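Local coordinates for hypothetical protein Atu2327 (Agrobacterium tumefaciens, PDB 2O8I) that is of uncharacterised function but belongs to the OHCU decarboxylase family, so it probably decarboxylates the ureidoimidazoline intermediate of urate breakdown to give (S)-allantoin, at residues 105-110 against 132-137; 98-103 against 125-130; 2-7 against 24-29; 35-40 against 157-162. All coordinates share one frame; numbering follows the deposited sequence.

Contact 1: 105-110 against 132-137; sequences SAYTEK and DTRIDN
The Y107 hydroxyl meets the R134 guanidinium at its edge, near the guanidinium plane, and accepts a bond from R134 NH2 that is weak at 3.4 Å although fairly straight (N-H...O 154°). The phenol ring stands almost upright to the guanidinium, their planes 82° apart. Both groups have firmer partners on the same chain: E142 OE1 is shared by Y107 OH and R134 NE, while R134 NH1 bonds the carbonyl of I116, so the arginine is fixed on several sides. This pairing joins the last turns of helices 94-111 and 124-135, successive long helices of the all-helical OHCU decarboxylase fold. Its apolar part is I135, whose CG1 branch runs anti to the backbone N (chi1 -168°) and carries CD1 across to the other helix. There CD1 lies 3.7 Å from Y107 CA and 4.2 Å from Y107 CB, touching the backbone beside the aromatic side chain more than the ring itself. K110 reaches across from the next turn, its chain extended until a turn at chi4, and K110 NZ bonds I135 O at 3.1 Å, nearly along the C=O axis. The ammonium group lies where helix 124-135 gives way to loop, and its charge may offset the partial negative charge of the carbonyls there. N137 O is also 3.1 Å from K110 NZ.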
loop_
_atom_site.group_PDB
_atom_site.type_symbol
_atom_site.label_atom_id
_atom_site.label_comp_id
_atom_site.label_asym_id
_atom_site.label_seq_id
_atom_site.Cartn_x
_atom_site.Cartn_y
_atom_site.Cartn_z
ATOM N N SER A 105 13.871 3.703 8.872
ATOM C CA SER A 105 14.054 3.195 10.242
ATOM C C SER A 105 14.592 4.251 11.168
ATOM O O SER A 105 14.113 4.371 12.279
ATOM C CB SER A 105 14.988 2.013 10.292
ATOM O OG SER A 105 14.400 0.963 9.570
ATOM N N ALA A 106 15.578 5.016 10.715
ATOM C CA ALA A 106 16.187 6.047 11.562
ATOM C C ALA A 106 15.147 7.099 11.953
ATOM O O ALA A 106 15.049 7.475 13.133
ATOM C CB ALA A 106 17.437 6.687 10.899
ATOM N N TYR A 107 14.358 7.510 10.958
ATOM C CA TYR A 107 13.349 8.537 11.103
ATOM C C TYR A 107 12.229 8.128 12.061
ATOM O O TYR A 107 11.878 8.859 12.994
ATOM C CB TYR A 107 12.770 8.879 9.729
ATOM C CG TYR A 107 11.707 9.962 9.740
ATOM C CD1 TYR A 107 12.039 11.310 9.489
ATOM C CD2 TYR A 107 10.374 9.647 9.970
ATOM C CE1 TYR A 107 11.076 12.310 9.453
ATOM C CE2 TYR A 107 9.398 10.643 9.955
ATOM C CZ TYR A 107 9.744 11.972 9.690
ATOM O OH TYR A 107 8.748 12.955 9.688
ATOM N N THR A 108 11.661 6.958 11.827
ATOM C CA THR A 108 10.628 6.467 12.720
ATOM C C THR A 108 11.174 6.252 14.148
ATOM O O THR A 108 10.449 6.462 15.120
ATOM C CB THR A 108 9.794 5.261 12.111
ATOM O OG1 THR A 108 9.109 4.586 13.154
ATOM C CG2 THR A 108 10.646 4.268 11.439
ATOM N N GLU A 109 12.457 5.917 14.279
ATOM C CA GLU A 109 13.041 5.740 15.602
ATOM C C GLU A 109 13.056 7.101 16.297
ATOM O O GLU A 109 12.844 7.167 17.500
ATOM C CB GLU A 109 14.431 5.084 15.540
ATOM C CG GLU A 109 15.336 5.172 16.839
ATOM C CD GLU A 109 14.713 4.543 18.141
ATOM O OE1 GLU A 109 14.003 3.507 18.061
ATOM O OE2 GLU A 109 14.948 5.083 19.256
ATOM N N LYS A 110 13.244 8.186 15.543
ATOM C CA LYS A 110 13.252 9.531 16.130
ATOM C C LYS A 110 11.831 10.089 16.363
ATOM O O LYS A 110 11.573 10.659 17.421
ATOM C CB LYS A 110 14.065 10.491 15.265
ATOM C CG LYS A 110 14.225 11.918 15.815
ATOM C CD LYS A 110 15.344 12.651 15.069
ATOM C CE LYS A 110 15.964 13.832 15.861
ATOM N NZ LYS A 110 15.164 15.079 15.641
ATOM N N ASP A 132 17.268 14.567 4.790
ATOM C CA ASP A 132 18.336 15.389 5.369
ATOM C C ASP A 132 17.876 16.630 6.190
ATOM O O ASP A 132 18.288 16.835 7.332
ATOM C CB ASP A 132 19.097 15.914 4.173
ATOM C CG ASP A 132 20.542 15.724 4.283
ATOM O OD1 ASP A 132 20.990 14.540 4.221
ATOM O OD2 ASP A 132 21.211 16.789 4.370
ATOM N N THR A 133 17.035 17.456 5.570
ATOM C CA THR A 133 16.402 18.572 6.220
ATOM C C THR A 133 15.526 18.075 7.387
ATOM O O THR A 133 15.646 18.564 8.508
ATOM C CB THR A 133 15.474 19.303 5.191
ATOM O OG1 THR A 133 16.266 19.955 4.203
ATOM C CG2 THR A 133 14.522 20.321 5.853
ATOM N N ARG A 134 14.647 17.111 7.121
ATOM C CA ARG A 134 13.569 16.800 8.068
ATOM C C ARG A 134 13.978 16.016 9.326
ATOM O O ARG A 134 13.352 16.190 10.378
ATOM C CB ARG A 134 12.398 16.117 7.364
ATOM C CG ARG A 134 11.695 17.047 6.405
ATOM C CD ARG A 134 10.652 16.330 5.558
ATOM N NE ARG A 134 9.746 15.507 6.355
ATOM C CZ ARG A 134 8.762 14.781 5.837
ATOM N NH1 ARG A 134 8.555 14.797 4.533
ATOM N NH2 ARG A 134 7.978 14.039 6.607
ATOM N N ILE A 135 15.012 15.168 9.224
ATOM C CA ILE A 135 15.473 14.410 10.381
ATOM C C ILE A 135 15.917 15.375 11.479
ATOM O O ILE A 135 15.833 15.064 12.657
ATOM C CB ILE A 135 16.587 13.380 10.032
ATOM C CG1 ILE A 135 16.853 12.401 11.200
ATOM C CG2 ILE A 135 17.911 14.071 9.666
ATOM C CD1 ILE A 135 15.910 11.177 11.321
ATOM N N ASP A 136 16.349 16.567 11.090
ATOM C CA ASP A 136 16.839 17.566 12.046
ATOM C C ASP A 136 15.762 18.462 12.664
ATOM O O ASP A 136 16.085 19.339 13.473
ATOM C CB ASP A 136 17.921 18.432 11.394
ATOM C CG ASP A 136 19.262 17.703 11.274
ATOM O OD1 ASP A 136 19.519 16.714 12.031
ATOM O OD2 ASP A 136 20.074 18.135 10.425
ATOM N N ASN A 137 14.503 18.275 12.286
ATOM C CA ASN A 137 13.449 19.059 12.899
ATOM C C ASN A 137 13.043 18.503 14.259
ATOM O O ASN A 137 13.483 17.419 14.636
ATOM C CB ASN A 137 12.226 19.147 11.982
ATOM C CG ASN A 137 12.517 19.884 10.675
ATOM O OD1 ASN A 137 11.744 19.773 9.723
ATOM N ND2 ASN A 137 13.632 20.628 10.623
#

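Contact 2: 98-103 against 125-130; sequences ARFTQL and HDILSA
Two helices of the all-helical OHCU decarboxylase fold, 94-111 and 124-135, run side by side here in nearly the same direction: the axes of the short segments come within 11.8 Å and cross at 20°. At that separation the backbones stay apart and side chains make the contact, chiefly the branched end of L128. Its CD2 reaches L103 CD1 at 3.4 Å and approaches the F100 ring at the edge, in the ring plane, 4.0 Å from F100 CE1. The other branch takes a different partner, for L128 CD1 lies over the centre of one face of the R99 guanidinium, 4.0 Å above its plane. R99 gets there as a fully extended chain, CG anti to the backbone N (chi1 -159°), laid across the leucine at about a right angle. I127 completes the apolar set: its CG2 meets F100 CE1 at 3.6 Å, obliquely to the ring. Helix 66-74 packs against the same aromatic and isoleucine, with L70 on F100 and L66 on I127, and R124 also touches F100. Elsewhere on helix 94-111, A98 and T101 pack on R10 and A9 of the second subunit.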
loop_
_atom_site.group_PDB
_atom_site.type_symbol
_atom_site.label_atom_id
_atom_site.label_comp_id
_atom_site.label_asym_id
_atom_site.label_seq_id
_atom_site.Cartn_x
_atom_site.Cartn_y
_atom_site.Cartn_z
ATOM N N ALA A 98 17.592 -0.154 -0.287
ATOM C CA ALA A 98 18.048 -0.420 1.076
ATOM C C ALA A 98 18.283 0.865 1.876
ATOM O O ALA A 98 17.958 0.922 3.071
ATOM C CB ALA A 98 19.303 -1.322 1.091
ATOM N N ARG A 99 18.829 1.898 1.221
ATOM C CA ARG A 99 19.065 3.165 1.908
ATOM C C ARG A 99 17.717 3.730 2.333
ATOM O O ARG A 99 17.589 4.213 3.449
ATOM C CB ARG A 99 19.864 4.155 1.046
ATOM C CG ARG A 99 20.575 5.278 1.803
ATOM C CD ARG A 99 21.261 6.180 0.727
ATOM N NE ARG A 99 21.852 7.468 1.179
ATOM C CZ ARG A 99 22.699 8.232 0.458
ATOM N NH1 ARG A 99 23.089 7.865 -0.766
ATOM N NH2 ARG A 99 23.159 9.386 0.945
ATOM N N PHE A 100 16.705 3.651 1.468
ATOM C CA PHE A 100 15.388 4.187 1.858
ATOM C C PHE A 100 14.864 3.524 3.113
ATOM O O PHE A 100 14.432 4.223 4.039
ATOM C CB PHE A 100 14.358 4.125 0.737
ATOM C CG PHE A 100 14.575 5.168 -0.331
ATOM C CD1 PHE A 100 15.394 6.281 -0.087
ATOM C CD2 PHE A 100 13.950 5.068 -1.558
ATOM C CE1 PHE A 100 15.588 7.276 -1.049
ATOM C CE2 PHE A 100 14.149 6.064 -2.531
ATOM C CZ PHE A 100 14.967 7.168 -2.275
ATOM N N THR A 101 14.941 2.188 3.141
ATOM C CA THR A 101 14.575 1.413 4.303
ATOM C C THR A 101 15.325 1.885 5.575
ATOM O O THR A 101 14.704 2.131 6.636
ATOM C CB THR A 101 14.803 -0.077 4.045
ATOM O OG1 THR A 101 13.833 -0.524 3.083
ATOM C CG2 THR A 101 14.650 -0.862 5.338
ATOM N N GLN A 102 16.637 2.049 5.459
ATOM C CA GLN A 102 17.437 2.480 6.579
ATOM C C GLN A 102 17.049 3.918 7.008
ATOM O O GLN A 102 16.941 4.219 8.191
ATOM C CB GLN A 102 18.933 2.305 6.258
ATOM C CG GLN A 102 19.876 3.087 7.155
ATOM C CD GLN A 102 21.338 3.037 6.620
ATOM O OE1 GLN A 102 21.722 3.795 5.685
ATOM N NE2 GLN A 102 22.157 2.132 7.205
ATOM N N LEU A 103 16.818 4.810 6.061
ATOM C CA LEU A 103 16.556 6.188 6.470
ATOM C C LEU A 103 15.186 6.236 7.153
ATOM O O LEU A 103 14.981 6.907 8.172
ATOM C CB LEU A 103 16.673 7.154 5.291
ATOM C CG LEU A 103 18.082 7.320 4.669
ATOM C CD1 LEU A 103 17.961 8.185 3.405
ATOM C CD2 LEU A 103 19.268 7.836 5.605
ATOM N N HIS A 125 17.359 12.036 -5.428
ATOM C CA HIS A 125 17.955 13.176 -4.742
ATOM C C HIS A 125 16.962 14.026 -3.966
ATOM O O HIS A 125 17.234 14.355 -2.799
ATOM C CB HIS A 125 18.766 14.038 -5.696
ATOM C CG HIS A 125 20.007 13.359 -6.151
ATOM N ND1 HIS A 125 20.974 12.912 -5.259
ATOM C CD2 HIS A 125 20.423 13.005 -7.389
ATOM C CE1 HIS A 125 21.933 12.313 -5.944
ATOM N NE2 HIS A 125 21.626 12.360 -7.235
ATOM N N ASP A 126 15.817 14.355 -4.583
ATOM C CA ASP A 126 14.792 15.149 -3.899
ATOM C C ASP A 126 14.435 14.541 -2.560
ATOM O O ASP A 126 14.192 15.258 -1.589
ATOM C CB ASP A 126 13.520 15.285 -4.731
ATOM C CG ASP A 126 13.767 15.967 -6.055
ATOM O OD1 ASP A 126 14.540 16.935 -6.083
ATOM O OD2 ASP A 126 13.208 15.511 -7.081
ATOM N N ILE A 127 14.411 13.212 -2.522
ATOM C CA ILE A 127 13.969 12.498 -1.339
ATOM C C ILE A 127 15.036 12.501 -0.242
ATOM O O ILE A 127 14.730 12.812 0.946
ATOM C CB ILE A 127 13.501 11.061 -1.691
ATOM C CG1 ILE A 127 12.069 11.142 -2.244
ATOM C CG2 ILE A 127 13.554 10.151 -0.444
ATOM C CD1 ILE A 127 11.773 10.111 -3.273
ATOM N N LEU A 128 16.270 12.163 -0.645
ATOM C CA LEU A 128 17.418 12.274 0.236
ATOM C C LEU A 128 17.530 13.693 0.825
ATOM O O LEU A 128 17.843 13.868 2.012
ATOM C CB LEU A 128 18.673 11.864 -0.516
ATOM C CG LEU A 128 18.600 10.380 -0.917
ATOM C CD1 LEU A 128 19.756 9.918 -1.828
ATOM C CD2 LEU A 128 18.532 9.530 0.351
ATOM N N SER A 129 17.224 14.698 0.012
ATOM C CA SER A 129 17.352 16.078 0.457
ATOM C C SER A 129 16.355 16.345 1.583
ATOM O O SER A 129 16.712 16.889 2.635
ATOM C CB SER A 129 17.131 17.048 -0.718
ATOM O OG SER A 129 16.918 18.379 -0.287
ATOM N N ALA A 130 15.111 15.940 1.341
ATOM C CA ALA A 130 14.039 16.061 2.303
ATOM C C ALA A 130 14.340 15.269 3.589
ATOM O O ALA A 130 14.141 15.800 4.669
ATOM C CB ALA A 130 12.729 15.678 1.676
#

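Contact 3: 2-7 against 24-29; sequences VTREEF and RAYDAG
One face of the Y26 ring is taken by the backbone of R4, whose CA stands 3.6 Å from the ring centroid and 13° off the normal, a CH-pi contact. At the ring edge, in its plane, lie V2 O and F7 CG. The phenol hydroxyl donates to V2 O at 2.6 Å, lying in the plane of that carbonyl, which ties the ring's far end to the residues leading into the first helix. Towards F7 the edge of Y26 points at the phenylalanine face, an offset edge-to-face pair with the two ring centroids 5.4 Å apart and planes at 65°. A25 CB adds a methyl to the phenylalanine at 4.0 Å from F7 CE2. The contact joins the start of helix 4-11 to the end of helix 19-27, the first two helices of the all-helical fold. T3 is the N-cap of the first, its OG1 accepting from E6 N at 3.2 Å, and G29 closes the second in a Schellman motif with positive phi. Beyond the tyrosine, the R4 guanidinium grips the D27 carboxylate end-on, with NH1 to OD1 at 2.6 Å and NH2 to OD2 at 3.1 Å. Both oxygens lie close to the guanidinium plane, but the carboxylate is turned 38° against it: OD1 is met on its syn side and OD2 from above the carboxylate plane. R4 CG, anti to the backbone N, runs past Y26 CD1 on the way. R4 NH2 also pairs with E23, so two acidic residues hold the arginine, while F11 meets the F7 ring edge-to-face.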
loop_
_atom_site.group_PDB
_atom_site.type_symbol
_atom_site.label_atom_id
_atom_site.label_comp_id
_atom_site.label_asym_id
_atom_site.label_seq_id
_atom_site.Cartn_x
_atom_site.Cartn_y
_atom_site.Cartn_z
ATOM N N VAL A 2 -25.025 8.155 -3.930
ATOM C CA VAL A 2 -23.922 7.427 -3.317
ATOM C C VAL A 2 -24.258 6.936 -1.900
ATOM O O VAL A 2 -24.334 7.733 -0.984
ATOM C CB VAL A 2 -22.644 8.309 -3.308
ATOM C CG1 VAL A 2 -21.484 7.577 -2.738
ATOM C CG2 VAL A 2 -22.345 8.783 -4.712
ATOM N N THR A 3 -24.454 5.633 -1.710
ATOM C CA THR A 3 -24.693 5.104 -0.369
ATOM C C THR A 3 -23.474 5.228 0.520
ATOM O O THR A 3 -22.372 5.511 0.053
ATOM C CB THR A 3 -25.041 3.643 -0.366
ATOM O OG1 THR A 3 -23.885 2.924 -0.729
ATOM C CG2 THR A 3 -26.160 3.307 -1.326
ATOM N N ARG A 4 -23.662 5.015 1.818
ATOM C CA ARG A 4 -22.574 5.130 2.801
ATOM C C ARG A 4 -21.503 4.086 2.545
ATOM O O ARG A 4 -20.321 4.356 2.631
ATOM C CB ARG A 4 -23.140 4.856 4.186
ATOM C CG ARG A 4 -22.315 5.349 5.320
ATOM C CD ARG A 4 -22.601 4.555 6.621
ATOM N NE ARG A 4 -21.693 5.024 7.661
ATOM C CZ ARG A 4 -21.802 6.210 8.232
ATOM N NH1 ARG A 4 -22.812 7.018 7.898
ATOM N NH2 ARG A 4 -20.887 6.593 9.120
ATOM N N GLU A 5 -21.952 2.881 2.252
ATOM C CA GLU A 5 -21.135 1.725 2.159
ATOM C C GLU A 5 -20.215 1.969 0.995
ATOM O O GLU A 5 -19.028 1.655 1.037
ATOM C CB GLU A 5 -22.022 0.517 1.890
ATOM C CG GLU A 5 -21.323 -0.791 2.082
ATOM C CD GLU A 5 -21.488 -1.731 0.874
ATOM O OE1 GLU A 5 -22.638 -2.220 0.700
ATOM O OE2 GLU A 5 -20.476 -1.973 0.119
ATOM N N GLU A 6 -20.771 2.578 -0.029
ATOM C CA GLU A 6 -20.043 2.801 -1.217
ATOM C C GLU A 6 -19.035 3.955 -1.068
ATOM O O GLU A 6 -17.857 3.813 -1.385
ATOM C CB GLU A 6 -21.013 2.976 -2.371
ATOM C CG GLU A 6 -20.378 3.692 -3.530
ATOM C CD GLU A 6 -21.351 4.113 -4.642
ATOM O OE1 GLU A 6 -22.662 3.920 -4.543
ATOM O OE2 GLU A 6 -20.716 4.672 -5.601
ATOM N N PHE A 7 -19.466 5.077 -0.551
ATOM C CA PHE A 7 -18.537 6.155 -0.231
ATOM C C PHE A 7 -17.343 5.747 0.622
ATOM O O PHE A 7 -16.221 6.147 0.368
ATOM C CB PHE A 7 -19.289 7.243 0.499
ATOM C CG PHE A 7 -18.529 8.519 0.693
ATOM C CD1 PHE A 7 -18.671 9.571 -0.214
ATOM C CD2 PHE A 7 -17.773 8.721 1.836
ATOM C CE1 PHE A 7 -18.012 10.798 -0.020
ATOM C CE2 PHE A 7 -17.107 9.963 2.067
ATOM C CZ PHE A 7 -17.209 10.990 1.122
ATOM N N ARG A 24 -17.000 9.876 8.784
ATOM C CA ARG A 24 -17.403 11.186 9.258
ATOM C C ARG A 24 -17.694 12.120 8.120
ATOM O O ARG A 24 -18.669 12.883 8.191
ATOM C CB ARG A 24 -16.338 11.803 10.129
ATOM C CG ARG A 24 -16.129 11.031 11.391
ATOM C CD ARG A 24 -15.098 11.722 12.247
ATOM N NE ARG A 24 -14.794 10.840 13.358
ATOM C CZ ARG A 24 -13.736 10.972 14.144
ATOM N NH1 ARG A 24 -12.854 11.947 13.913
ATOM N NH2 ARG A 24 -13.559 10.099 15.143
ATOM N N ALA A 25 -16.870 12.093 7.066
ATOM C CA ALA A 25 -17.173 12.925 5.879
ATOM C C ALA A 25 -18.566 12.592 5.349
ATOM O O ALA A 25 -19.261 13.489 4.859
ATOM C CB ALA A 25 -16.149 12.748 4.793
ATOM N N TYR A 26 -18.956 11.317 5.439
ATOM C CA TYR A 26 -20.229 10.924 4.889
ATOM C C TYR A 26 -21.367 11.516 5.729
ATOM O O TYR A 26 -22.375 12.001 5.179
ATOM C CB TYR A 26 -20.376 9.397 4.738
ATOM C CG TYR A 26 -21.601 9.044 3.877
ATOM C CD1 TYR A 26 -22.893 8.908 4.453
ATOM C CD2 TYR A 26 -21.495 8.910 2.499
ATOM C CE1 TYR A 26 -24.000 8.604 3.680
ATOM C CE2 TYR A 26 -22.629 8.614 1.702
ATOM C CZ TYR A 26 -23.866 8.464 2.302
ATOM O OH TYR A 26 -24.971 8.151 1.541
ATOM N N ASP A 27 -21.182 11.497 7.057
ATOM C CA ASP A 27 -22.146 12.069 7.980
ATOM C C ASP A 27 -22.184 13.584 7.938
ATOM O O ASP A 27 -23.186 14.169 8.345
ATOM C CB ASP A 27 -21.962 11.513 9.394
ATOM C CG ASP A 27 -22.276 10.006 9.470
ATOM O OD1 ASP A 27 -23.032 9.495 8.606
ATOM O OD2 ASP A 27 -21.770 9.326 10.382
ATOM N N ALA A 28 -21.149 14.214 7.400
ATOM C CA ALA A 28 -21.175 15.653 7.127
ATOM C C ALA A 28 -21.810 16.018 5.787
ATOM O O ALA A 28 -21.844 17.208 5.401
ATOM C CB ALA A 28 -19.773 16.244 7.202
ATOM N N GLY A 29 -22.325 15.026 5.065
ATOM C CA GLY A 29 -23.058 15.315 3.837
ATOM C C GLY A 29 -22.272 14.947 2.592
ATOM O O GLY A 29 -22.556 15.445 1.499
#

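Contact 4: 35-40 against 157-162; sequences LTAKAV and RLASML
A37 CB presses on the backbone joining L158 to A159, 3.7 Å from A159 N, and lies 4.0 Å from L158 CB. A37 has only a methyl to place between the backbones, consistent with their close approach here. L162 lies against the start of helix 37-50: its CB is 3.6 Å from A37 N, and its CD1 is 3.7 Å from T36 O, so the leucine packs on main-chain atoms of T36 and A37. One turn further on, V40 divides its two methyls between the leucines. CG1, anti to the backbone N (chi1 177°), meets L158 CD2 at 3.8 Å, while CG2, beside that nitrogen, meets L162 CD1 at 3.8 Å; both pairs of side chains cross at about a right angle. Each segment also bonds a side chain to its own backbone. T36 is the N-cap of helix 37-50, OG1 accepting a rather straight bond from A39 N (3.0 Å, N-H...O 163°). In 157-162, S160 OG turns back to R157 O at 2.6 Å, in the carbonyl plane on a lone pair, and the same oxygen accepts from S160 N. Main-chain bonds of A37 with P163 and of K38 with E164 extend the join past L162, and L35, L158 and L162 also touch F11 of helix 4-11. R157, outside this apolar contact, forms salt bridges with E16 and with E75 of the second subunit. Apolar contact between the beginning of helix 37-50 and residues 158-162 thus closes the N-terminal part of this all-helical OHCU decarboxylase fold against its C-terminal helix.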
loop_
_atom_site.group_PDB
_atom_site.type_symbol
_atom_site.label_atom_id
_atom_site.label_comp_id
_atom_site.label_asym_id
_atom_site.label_seq_id
_atom_site.Cartn_x
_atom_site.Cartn_y
_atom_site.Cartn_z
ATOM N N LEU A 35 -18.435 14.697 -7.363
ATOM C CA LEU A 35 -17.372 13.711 -7.258
ATOM C C LEU A 35 -16.169 14.150 -8.103
ATOM O O LEU A 35 -15.961 13.695 -9.248
ATOM C CB LEU A 35 -17.865 12.308 -7.600
ATOM C CG LEU A 35 -18.886 11.711 -6.639
ATOM C CD1 LEU A 35 -19.427 10.440 -7.216
ATOM C CD2 LEU A 35 -18.332 11.514 -5.271
ATOM N N THR A 36 -15.423 15.081 -7.523
ATOM C CA THR A 36 -14.226 15.608 -8.113
ATOM C C THR A 36 -13.165 15.492 -7.048
ATOM O O THR A 36 -13.484 15.460 -5.860
ATOM C CB THR A 36 -14.354 17.106 -8.553
ATOM O OG1 THR A 36 -14.502 17.942 -7.401
ATOM C CG2 THR A 36 -15.487 17.309 -9.499
ATOM N N ALA A 37 -11.908 15.430 -7.467
ATOM C CA ALA A 37 -10.829 15.421 -6.517
ATOM C C ALA A 37 -10.884 16.646 -5.620
ATOM O O ALA A 37 -10.751 16.474 -4.436
ATOM C CB ALA A 37 -9.498 15.329 -7.213
ATOM N N LYS A 38 -11.106 17.862 -6.148
ATOM C CA LYS A 38 -11.198 19.074 -5.305
ATOM C C LYS A 38 -12.245 18.961 -4.218
ATOM O O LYS A 38 -11.928 19.137 -3.027
ATOM C CB LYS A 38 -11.466 20.326 -6.130
ATOM C CG LYS A 38 -10.163 21.022 -6.589
ATOM C CD LYS A 38 -10.435 22.461 -7.228
ATOM C CE LYS A 38 -10.827 23.590 -6.150
ATOM N NZ LYS A 38 -12.331 23.706 -5.885
ATOM N N ALA A 39 -13.483 18.644 -4.620
ATOM C CA ALA A 39 -14.589 18.504 -3.674
ATOM C C ALA A 39 -14.292 17.430 -2.639
ATOM O O ALA A 39 -14.256 17.718 -1.462
ATOM C CB ALA A 39 -15.902 18.226 -4.384
ATOM N N VAL A 40 -14.019 16.199 -3.063
ATOM C CA VAL A 40 -13.865 15.098 -2.099
ATOM C C VAL A 40 -12.641 15.329 -1.192
ATOM O O VAL A 40 -12.679 15.025 0.017
ATOM C CB VAL A 40 -13.786 13.719 -2.793
ATOM C CG1 VAL A 40 -13.560 12.630 -1.790
ATOM C CG2 VAL A 40 -15.036 13.436 -3.609
ATOM N N ARG A 157 -3.901 10.899 -4.672
ATOM C CA ARG A 157 -4.717 9.689 -4.834
ATOM C C ARG A 157 -6.041 9.993 -5.510
ATOM O O ARG A 157 -6.330 9.423 -6.582
ATOM C CB ARG A 157 -4.904 8.970 -3.509
ATOM C CG ARG A 157 -3.564 8.435 -3.019
ATOM C CD ARG A 157 -3.652 8.004 -1.601
ATOM N NE ARG A 157 -2.503 7.196 -1.254
ATOM C CZ ARG A 157 -2.437 6.427 -0.176
ATOM N NH1 ARG A 157 -3.490 6.344 0.637
ATOM N NH2 ARG A 157 -1.323 5.732 0.079
ATOM N N LEU A 158 -6.794 10.925 -4.918
ATOM C CA LEU A 158 -8.070 11.400 -5.475
ATOM C C LEU A 158 -7.987 11.906 -6.901
ATOM O O LEU A 158 -8.843 11.556 -7.710
ATOM C CB LEU A 158 -8.692 12.440 -4.577
ATOM C CG LEU A 158 -9.237 11.829 -3.282
ATOM C CD1 LEU A 158 -9.387 12.922 -2.241
ATOM C CD2 LEU A 158 -10.558 11.111 -3.556
ATOM N N ALA A 159 -6.934 12.668 -7.229
ATOM C CA ALA A 159 -6.704 13.089 -8.611
ATOM C C ALA A 159 -6.539 11.939 -9.630
ATOM O O ALA A 159 -6.802 12.128 -10.811
ATOM C CB ALA A 159 -5.549 14.051 -8.694
ATOM N N SER A 160 -6.099 10.754 -9.208
ATOM C CA SER A 160 -6.021 9.635 -10.160
ATOM C C SER A 160 -7.381 8.942 -10.355
ATOM O O SER A 160 -7.611 8.316 -11.392
ATOM C CB SER A 160 -4.944 8.612 -9.775
ATOM O OG SER A 160 -5.240 8.002 -8.518
HETATM N N MSE A 161 -8.265 9.074 -9.371
HETATM C CA MSE A 161 -9.540 8.405 -9.361
HETATM C C MSE A 161 -10.709 9.240 -9.869
HETATM O O MSE A 161 -11.771 8.692 -10.108
HETATM C CB MSE A 161 -9.919 8.097 -7.944
HETATM C CG MSE A 161 -9.307 6.918 -7.303
HETATM SE SE MSE A 161 -9.702 7.228 -5.373
HETATM C CE MSE A 161 -7.905 7.567 -4.691
ATOM N N LEU A 162 -10.548 10.555 -9.959
ATOM C CA LEU A 162 -11.692 11.456 -10.111
ATOM C C LEU A 162 -11.341 12.582 -11.073
ATOM O O LEU A 162 -10.178 12.893 -11.205
ATOM C CB LEU A 162 -12.070 12.028 -8.733
ATOM C CG LEU A 162 -12.767 11.109 -7.721
ATOM C CD1 LEU A 162 -13.099 11.784 -6.438
ATOM C CD2 LEU A 162 -14.017 10.487 -8.277
#

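Overall arrangement
Contacts 1 and 2 are successive levels of one helix pair, 94-111 with 124-135, their centres 10 Å apart and their segments alternating along the chain. Contacts 3 and 4 lie on the other side of the chain's centre, 15 Å apart between centres, and touch through V2 CG2 and L35 CD1 at 4.2 Å. Within the chain the two groups do not meet: nearest atoms of contact 4 stay about 14 Å from contacts 1 and 2. In sequence, however, contact 4 closes a loop that holds both of them, and helix 139-161 directly follows helix 124-135. Across the dimer contacts 1 and 3 do touch, since E5 of one subunit packs on S105 of the other.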